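Local coordinates for zona occludens toxin N-terminal domain-containing protein (Neisseria meningitidis MC58, PDB 2R2A) that is of unknown function but, as a Zot-family N-terminal domain with a P-loop NTPase fold, probably binds a nucleotide and may serve as an ATPase, at residues E95-W100 with V128-P133; K42-I47 with T55-D60. All blocks are in the same frame, centred on the assembly; numbering follows the deposited sequence.

How the contacts relate
Both contacts belong to one mixed sheet of the P-loop NTPase type, and contact 2 closes along the chain before contact 1 opens. Contact 2 pairs strands 43-45 and 55-58 toward one end of the sheet, whereas contact 1 lies at its centre, where the loop after strand 90-93 meets the end of strand 125-130. Strand 90-93 sits between strands 43-45 and 125-130 and so links the two, whose centres are about 14 Å apart. They also touch directly, Val99 CG2 packing on Thr59 CG2 at 3.7 Å. Contact 1 borders the probable nucleotide pocket at a loop that resembles a Walker A motif; contact 2 extends the sheet on the strand 43-45 side, with Ile47 still touching Thr19 of that loop.

Contact 1. Residues E95-W100 with V128-P133; sequences EAQDVW and VLTQGP
Glu95 and Thr130 bring their CA atoms to within 4.6 Å at the point where the chain leaving strand 90-93 swings across the end of strand 125-130. A left-handed backbone conformation at Glu95 starts the turn into the 3-10 segment 96-98, and Ala96 N is tied to Leu129 O by a 2.9 Å hydrogen bond. Ala96 O in turn accepts from the backbone N of both Val99 and Trp100, closing the turn.

Beneath the turn, Val128 CG1 fills the corner between Ala96 CB, at 3.6 Å, and the benzene part of the Trp100 indole, where CZ3 is also 3.6 Å away. Val99 CG1 lies over one face of that ring, and the indole NE1 is hydrogen-bonded to Asn112 O in helix 111-114.

The polar side chains form a connected group. Glu95 CB leads away from strand 125-130, but a bend at chi2 brings the carboxylate back to it. There Glu95 OE1 takes two amide hydrogens from opposite faces of its plane: Gln131 NE2 on the syn side at 2.7 Å, and Gln97 NE2 from above the plane at 2.8 Å. The Gln131 amide is turned 41° from the carboxylate. Gln97 bends at chi2 (-83°), folding its amide back so that Gln97 OE1 receives the hydroxyl hydrogen of Thr130, OG1 lying 2.6 Å away and 56° out of the carbonyl plane.

The sequence around Asp94 and Glu95, directly after a hydrophobic strand, resembles a Walker B motif, and Thr130 and Gln131, where the neighbouring strand leads into a loop, may occupy a place comparable to sensor 1 of related ATPases. Because Gln97 gives an N-H to Glu95 and accepts from Thr130, its amide orientation is settled, and the two glutamines together restrict the rotation of the Glu95 carboxylate.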
ATOM      1  N   GLU A  95      -6.081   2.847  -3.530  1.00 20.83           N
ATOM      2  CA  GLU A  95      -7.501   2.407  -3.571  1.00 21.43           C
ATOM      3  C   GLU A  95      -7.537   0.879  -3.655  1.00 20.80           C
ATOM      4  O   GLU A  95      -8.102   0.297  -4.575  1.00 19.96           O
ATOM      5  CB  GLU A  95      -8.281   3.082  -4.726  1.00 21.77           C
ATOM      6  CG  GLU A  95      -8.551   4.623  -4.500  1.00 25.85           C
ATOM      7  CD  GLU A  95      -9.348   4.983  -3.185  1.00 25.59           C
ATOM      8  OE1 GLU A  95     -10.550   4.715  -3.070  1.00 25.09           O
ATOM      9  OE2 GLU A  95      -8.747   5.549  -2.246  1.00 30.46           O
ATOM     10  N   ALA A  96      -6.906   0.250  -2.670  1.00 20.44           N
ATOM     11  CA  ALA A  96      -6.633  -1.170  -2.683  1.00 20.16           C
ATOM     12  C   ALA A  96      -7.867  -2.059  -2.658  1.00 19.24           C
ATOM     13  O   ALA A  96      -7.732  -3.268  -2.879  1.00 19.07           O
ATOM     14  CB  ALA A  96      -5.720  -1.535  -1.492  1.00 19.95           C
ATOM     15  N   GLN A  97      -9.037  -1.499  -2.304  1.00 19.13           N
ATOM     16  CA  GLN A  97     -10.278  -2.254  -2.317  1.00 20.13           C
ATOM     17  C   GLN A  97     -10.610  -2.737  -3.728  1.00 21.16           C
ATOM     18  O   GLN A  97     -11.406  -3.632  -3.884  1.00 21.49           O
ATOM     19  CB  GLN A  97     -11.466  -1.443  -1.717  1.00 19.57           C
ATOM     20  CG  GLN A  97     -11.983  -0.254  -2.510  1.00 20.56           C
ATOM     21  CD  GLN A  97     -11.193   1.054  -2.309  1.00 22.78           C
ATOM     22  OE1 GLN A  97     -10.094   1.053  -1.807  1.00 21.28           O
ATOM     23  NE2 GLN A  97     -11.783   2.171  -2.724  1.00 24.01           N
ATOM     24  N   ASP A  98      -9.947  -2.171  -4.735  1.00 21.73           N
ATOM     25  CA  ASP A  98     -10.092  -2.627  -6.128  1.00 23.38           C
ATOM     26  C   ASP A  98      -9.434  -3.984  -6.386  1.00 23.89           C
ATOM     27  O   ASP A  98      -9.779  -4.659  -7.374  1.00 24.07           O
ATOM     28  CB  ASP A  98      -9.500  -1.582  -7.088  1.00 23.81           C
ATOM     29  CG  ASP A  98     -10.306  -0.299  -7.097  1.00 24.60           C
ATOM     30  OD1 ASP A  98     -11.453  -0.300  -6.573  1.00 28.74           O
ATOM     31  OD2 ASP A  98      -9.806   0.721  -7.601  1.00 24.64           O
ATOM     32  N   VAL A  99      -8.499  -4.374  -5.524  1.00 22.33           N
ATOM     33  CA  VAL A  99      -7.742  -5.629  -5.707  1.00 22.43           C
ATOM     34  C   VAL A  99      -8.159  -6.634  -4.644  1.00 22.32           C
ATOM     35  O   VAL A  99      -8.364  -7.823  -4.959  1.00 23.06           O
ATOM     36  CB  VAL A  99      -6.218  -5.410  -5.552  1.00 22.01           C
ATOM     37  CG1 VAL A  99      -5.460  -6.699  -5.837  1.00 23.86           C
ATOM     38  CG2 VAL A  99      -5.737  -4.279  -6.423  1.00 22.45           C
ATOM     39  N   TRP A 100      -8.294  -6.158  -3.396  1.00 21.21           N
ATOM     40  CA  TRP A 100      -8.532  -6.980  -2.213  1.00 19.91           C
ATOM     41  C   TRP A 100      -9.727  -6.436  -1.421  1.00 19.37           C
ATOM     42  O   TRP A 100      -9.559  -5.962  -0.291  1.00 19.84           O
ATOM     43  CB  TRP A 100      -7.289  -6.987  -1.314  1.00 21.30           C
ATOM     44  CG  TRP A 100      -6.072  -7.617  -1.993  1.00 21.33           C
ATOM     45  CD1 TRP A 100      -5.967  -8.904  -2.423  1.00 24.26           C
ATOM     46  CD2 TRP A 100      -4.838  -6.981  -2.322  1.00 23.70           C
ATOM     47  NE1 TRP A 100      -4.738  -9.114  -3.003  1.00 22.18           N
ATOM     48  CE2 TRP A 100      -4.007  -7.961  -2.920  1.00 22.68           C
ATOM     49  CE3 TRP A 100      -4.328  -5.694  -2.121  1.00 23.69           C
ATOM     50  CZ2 TRP A 100      -2.735  -7.677  -3.390  1.00 22.74           C
ATOM     51  CZ3 TRP A 100      -3.041  -5.420  -2.551  1.00 24.77           C
ATOM     52  CH2 TRP A 100      -2.253  -6.415  -3.177  1.00 23.95           C
ATOM     53  N   VAL A 128      -0.835  -0.625   1.270  1.00 19.73           N
ATOM     54  CA  VAL A 128      -2.166  -0.498   0.686  1.00 19.90           C
ATOM     55  C   VAL A 128      -2.790   0.784   1.230  1.00 18.87           C
ATOM     56  O   VAL A 128      -2.683   1.068   2.410  1.00 19.11           O
ATOM     57  CB  VAL A 128      -3.093  -1.710   1.016  1.00 22.09           C
ATOM     58  CG1 VAL A 128      -2.768  -2.904   0.053  1.00 22.82           C
ATOM     59  CG2 VAL A 128      -2.986  -2.112   2.477  1.00 20.98           C
ATOM     60  N   LEU A 129      -3.302   1.614   0.329  1.00 17.75           N
ATOM     61  CA  LEU A 129      -3.954   2.865   0.702  1.00 17.94           C
ATOM     62  C   LEU A 129      -5.430   2.694   0.391  1.00 17.98           C
ATOM     63  O   LEU A 129      -5.805   2.094  -0.668  1.00 17.15           O
ATOM     64  CB  LEU A 129      -3.400   4.021  -0.145  1.00 18.64           C
ATOM     65  CG  LEU A 129      -1.994   4.539   0.178  1.00 21.75           C
ATOM     66  CD1 LEU A 129      -0.985   3.473  -0.086  1.00 25.17           C
ATOM     67  CD2 LEU A 129      -1.709   5.794  -0.686  1.00 20.28           C
ATOM     68  N   THR A 130      -6.292   3.176   1.296  1.00 16.20           N
ATOM     69  CA  THR A 130      -7.695   3.086   0.959  1.00 18.02           C
ATOM     70  C   THR A 130      -8.362   4.125   1.850  1.00 16.24           C
ATOM     71  O   THR A 130      -7.696   4.697   2.733  1.00 16.56           O
ATOM     72  CB  THR A 130      -8.290   1.635   1.162  1.00 17.98           C
ATOM     73  OG1 THR A 130      -9.675   1.625   0.737  1.00 20.13           O
ATOM     74  CG2 THR A 130      -8.249   1.223   2.635  1.00 20.14           C
ATOM     75  N   GLN A 131      -9.654   4.348   1.646  1.00 15.90           N
ATOM     76  CA  GLN A 131     -10.352   5.345   2.402  1.00 16.09           C
ATOM     77  C   GLN A 131     -10.767   4.845   3.792  1.00 18.53           C
ATOM     78  O   GLN A 131     -10.939   5.671   4.714  1.00 19.05           O
ATOM     79  CB  GLN A 131     -11.608   5.807   1.628  1.00 16.46           C
ATOM     80  CG  GLN A 131     -11.170   6.575   0.391  1.00 17.26           C
ATOM     81  CD  GLN A 131     -12.314   6.879  -0.532  1.00 15.72           C
ATOM     82  OE1 GLN A 131     -13.248   7.526  -0.121  1.00 14.98           O
ATOM     83  NE2 GLN A 131     -12.243   6.388  -1.791  1.00 16.83           N
ATOM     84  N   GLY A 132     -10.959   3.540   3.950  1.00 17.55           N
ATOM     85  CA  GLY A 132     -11.386   3.009   5.253  1.00 18.67           C
ATOM     86  C   GLY A 132     -10.986   1.541   5.315  1.00 18.76           C
ATOM     87  O   GLY A 132     -11.095   0.820   4.317  1.00 19.13           O
ATOM     88  N   PRO A 133     -10.543   1.078   6.498  1.00 18.44           N
ATOM     89  CA  PRO A 133     -10.019  -0.290   6.538  1.00 17.95           C
ATOM     90  C   PRO A 133     -11.084  -1.345   6.135  1.00 16.85           C
ATOM     91  O   PRO A 133     -10.736  -2.340   5.529  1.00 17.47           O
ATOM     92  CB  PRO A 133      -9.627  -0.492   8.031  1.00 18.58           C
ATOM     93  CG  PRO A 133      -9.686   0.795   8.644  1.00 19.93           C
ATOM     94  CD  PRO A 133     -10.520   1.751   7.819  1.00 18.61           C
TER

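Contact 2. Residues K42-I47 with T55-D60; sequences KVFTNI and TYIETD
Thr55 is gripped through both backbone polar atoms by strand 43-45: its N donates to Val43 O at 2.7 Å, and its O accepts from Thr45 N. Ile57 N then bonds to Thr45 O at 2.9 Å. Phe44 and Thr55 lie side by side on one face of the sheet, the Phe44 ring atom CD2 3.7 Å from Thr55 CB, while Ile57 CG2 closes on Phe44 CB. With chi1 at 55°, Ile57 CG1 is placed against the carbonyl of Thr45, 3.5 Å from its C.

The strands are parallel and pair inside the P-loop NTPase-type sheet; strand 90-93 lies beyond 43-45, and strand 72-73 beyond 55-58. Past the paired residues, Asn46 CB rests 3.3 Å from Ile57 O. A water accepts from Asn46 ND2 at 2.9 Å and also bonds to Thr59 OG1, bridging the two loops.

Further out, Asn46 OD1 takes the backbone N-H of Asp94, tying this end to the Walker B-like turn. Thr45 OG1 accepts from Ile47 N in an ST turn and bonds to Ile92 O. The Tyr56 ring meets Asn46 obliquely, Tyr56 CE2 3.9 Å from Asn46 CA, and is steadied by its OH, which donates to Glu58 OE1 at 2.8 Å; the other carboxylate oxygen, OE2, is held through its anti lone pair by Asp60 N.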
ATOM      1  N   LYS A  42      12.771  -2.897  -6.813  1.00 23.00           N
ATOM      2  CA  LYS A  42      11.775  -2.640  -7.836  1.00 24.93           C
ATOM      3  C   LYS A  42      10.453  -2.273  -7.151  1.00 24.87           C
ATOM      4  O   LYS A  42      10.089  -2.907  -6.161  1.00 26.18           O
ATOM      5  CB  LYS A  42      11.589  -3.893  -8.688  1.00 25.48           C
ATOM      6  CG  LYS A  42      10.632  -3.731  -9.832  1.00 27.54           C
ATOM      7  CD  LYS A  42      10.725  -4.944 -10.801  1.00 25.90           C
ATOM      8  CE  LYS A  42       9.948  -4.653 -12.089  1.00 29.22           C
ATOM      9  NZ  LYS A  42       9.750  -5.850 -12.995  1.00 29.62           N
ATOM     10  N   VAL A  43       9.773  -1.242  -7.662  1.00 25.03           N
ATOM     11  CA  VAL A  43       8.477  -0.757  -7.134  1.00 24.35           C
ATOM     12  C   VAL A  43       7.338  -1.028  -8.146  1.00 24.56           C
ATOM     13  O   VAL A  43       7.446  -0.668  -9.315  1.00 24.66           O
ATOM     14  CB  VAL A  43       8.542   0.758  -6.776  1.00 24.89           C
ATOM     15  CG1 VAL A  43       7.185   1.288  -6.222  1.00 21.60           C
ATOM     16  CG2 VAL A  43       9.644   1.037  -5.731  1.00 24.31           C
ATOM     17  N   PHE A  44       6.292  -1.719  -7.709  1.00 23.22           N
ATOM     18  CA  PHE A  44       5.084  -1.914  -8.528  1.00 23.26           C
ATOM     19  C   PHE A  44       4.023  -1.014  -7.940  1.00 23.51           C
ATOM     20  O   PHE A  44       3.810  -1.029  -6.724  1.00 22.58           O
ATOM     21  CB  PHE A  44       4.607  -3.373  -8.467  1.00 23.81           C
ATOM     22  CG  PHE A  44       5.592  -4.364  -9.077  1.00 23.91           C
ATOM     23  CD1 PHE A  44       6.495  -5.059  -8.279  1.00 25.50           C
ATOM     24  CD2 PHE A  44       5.565  -4.610 -10.444  1.00 24.02           C
ATOM     25  CE1 PHE A  44       7.398  -5.984  -8.848  1.00 27.59           C
ATOM     26  CE2 PHE A  44       6.472  -5.521 -11.033  1.00 27.42           C
ATOM     27  CZ  PHE A  44       7.381  -6.206 -10.222  1.00 28.00           C
ATOM     28  N   THR A  45       3.363  -0.216  -8.766  1.00 23.31           N
ATOM     29  CA  THR A  45       2.301   0.624  -8.224  1.00 24.18           C
ATOM     30  C   THR A  45       1.305   1.012  -9.279  1.00 24.55           C
ATOM     31  O   THR A  45       1.586   0.886 -10.466  1.00 25.14           O
ATOM     32  CB  THR A  45       2.861   1.872  -7.466  1.00 23.42           C
ATOM     33  OG1 THR A  45       1.809   2.558  -6.768  1.00 24.99           O
ATOM     34  CG2 THR A  45       3.595   2.830  -8.408  1.00 26.76           C
ATOM     35  N   ASN A  46       0.123   1.449  -8.834  1.00 24.43           N
ATOM     36  CA  ASN A  46      -0.892   2.018  -9.726  1.00 24.75           C
ATOM     37  C   ASN A  46      -0.990   3.542  -9.544  1.00 24.81           C
ATOM     38  O   ASN A  46      -1.862   4.170 -10.137  1.00 24.68           O
ATOM     39  CB  ASN A  46      -2.280   1.346  -9.517  1.00 24.08           C
ATOM     40  CG  ASN A  46      -2.839   1.551  -8.109  1.00 23.52           C
ATOM     41  OD1 ASN A  46      -2.095   1.596  -7.130  1.00 20.60           O
ATOM     42  ND2 ASN A  46      -4.173   1.672  -8.003  1.00 22.06           N
ATOM     43  N   ILE A  47      -0.130   4.134  -8.698  1.00 25.71           N
ATOM     44  CA  ILE A  47      -0.201   5.578  -8.452  1.00 26.26           C
ATOM     45  C   ILE A  47       0.204   6.359  -9.700  1.00 27.44           C
ATOM     46  O   ILE A  47       1.283   6.136 -10.221  1.00 26.49           O
ATOM     47  CB  ILE A  47       0.673   6.022  -7.272  1.00 27.03           C
ATOM     48  CG1 ILE A  47       0.072   5.513  -5.930  1.00 27.00           C
ATOM     49  CG2 ILE A  47       0.732   7.546  -7.191  1.00 26.40           C
ATOM     50  CD1 ILE A  47       1.062   5.608  -4.820  1.00 30.65           C
ATOM     51  N   THR A  55       7.148   0.158 -11.879  1.00 24.76           N
ATOM     52  CA  THR A  55       6.379  -0.578 -12.865  1.00 24.55           C
ATOM     53  C   THR A  55       4.896  -0.426 -12.572  1.00 24.94           C
ATOM     54  O   THR A  55       4.473  -0.676 -11.444  1.00 24.45           O
ATOM     55  CB  THR A  55       6.760  -2.047 -12.816  1.00 24.61           C
ATOM     56  OG1 THR A  55       8.162  -2.151 -13.096  1.00 24.96           O
ATOM     57  CG2 THR A  55       5.967  -2.835 -13.815  1.00 24.25           C
ATOM     58  N   TYR A  56       4.128  -0.010 -13.585  1.00 25.15           N
ATOM     59  CA  TYR A  56       2.674   0.143 -13.463  1.00 25.45           C
ATOM     60  C   TYR A  56       1.969  -1.198 -13.326  1.00 25.68           C
ATOM     61  O   TYR A  56       2.241  -2.142 -14.080  1.00 25.46           O
ATOM     62  CB  TYR A  56       2.079   0.905 -14.657  1.00 25.78           C
ATOM     63  CG  TYR A  56       0.577   1.120 -14.564  1.00 26.57           C
ATOM     64  CD1 TYR A  56      -0.304   0.356 -15.341  1.00 26.98           C
ATOM     65  CD2 TYR A  56       0.029   2.084 -13.692  1.00 27.31           C
ATOM     66  CE1 TYR A  56      -1.674   0.535 -15.267  1.00 29.55           C
ATOM     67  CE2 TYR A  56      -1.362   2.265 -13.610  1.00 28.37           C
ATOM     68  CZ  TYR A  56      -2.198   1.484 -14.402  1.00 28.83           C
ATOM     69  OH  TYR A  56      -3.561   1.635 -14.342  1.00 27.59           O
ATOM     70  N   ILE A  57       1.038  -1.265 -12.372  1.00 25.60           N
ATOM     71  CA  ILE A  57       0.110  -2.394 -12.280  1.00 25.63           C
ATOM     72  C   ILE A  57      -1.348  -1.940 -12.452  1.00 25.74           C
ATOM     73  O   ILE A  57      -1.773  -0.934 -11.861  1.00 24.64           O
ATOM     74  CB  ILE A  57       0.309  -3.213 -10.967  1.00 25.92           C
ATOM     75  CG1 ILE A  57       0.213  -2.331  -9.707  1.00 26.55           C
ATOM     76  CG2 ILE A  57       1.654  -3.905 -10.995  1.00 25.40           C
ATOM     77  CD1 ILE A  57       0.309  -3.133  -8.364  1.00 25.74           C
ATOM     78  N   GLU A  58      -2.100  -2.688 -13.265  1.00 24.66           N
ATOM     79  CA  GLU A  58      -3.519  -2.420 -13.512  1.00 25.51           C
ATOM     80  C   GLU A  58      -4.398  -3.032 -12.427  1.00 25.24           C
ATOM     81  O   GLU A  58      -4.372  -4.247 -12.203  1.00 24.90           O
ATOM     82  CB  GLU A  58      -3.962  -2.980 -14.885  1.00 25.02           C
ATOM     83  CG  GLU A  58      -5.393  -2.599 -15.288  1.00 26.20           C
ATOM     84  CD  GLU A  58      -5.663  -1.110 -15.083  1.00 27.60           C
ATOM     85  OE1 GLU A  58      -5.047  -0.284 -15.785  1.00 27.76           O
ATOM     86  OE2 GLU A  58      -6.457  -0.763 -14.179  1.00 27.47           O
ATOM     87  N   THR A  59      -5.170  -2.191 -11.753  1.00 26.13           N
ATOM     88  CA  THR A  59      -6.050  -2.671 -10.698  1.00 27.40           C
ATOM     89  C   THR A  59      -7.523  -2.818 -11.103  1.00 29.22           C
ATOM     90  O   THR A  59      -8.326  -3.382 -10.323  1.00 28.89           O
ATOM     91  CB  THR A  59      -5.972  -1.780  -9.428  1.00 27.15           C
ATOM     92  OG1 THR A  59      -6.356  -0.448  -9.759  1.00 25.65           O
ATOM     93  CG2 THR A  59      -4.565  -1.771  -8.871  1.00 24.99           C
ATOM     94  N   ASP A  60      -7.884  -2.324 -12.288  1.00 30.04           N
ATOM     95  CA  ASP A  60      -9.277  -2.438 -12.751  1.00 31.96           C
ATOM     96  C   ASP A  60      -9.426  -3.758 -13.497  1.00 33.08           C
ATOM     97  O   ASP A  60      -8.904  -3.922 -14.598  1.00 32.23           O
ATOM     98  CB  ASP A  60      -9.683  -1.248 -13.621  1.00 32.28           C
ATOM     99  CG  ASP A  60     -11.178  -1.271 -14.021  1.00 34.99           C
ATOM    100  OD1 ASP A  60     -11.852  -2.313 -13.886  1.00 35.34           O
ATOM    101  OD2 ASP A  60     -11.671  -0.219 -14.480  1.00 36.80           O
TER
HETATM  102  O   HOH W   1      -5.591   2.114 -10.536  1.00 39.41           O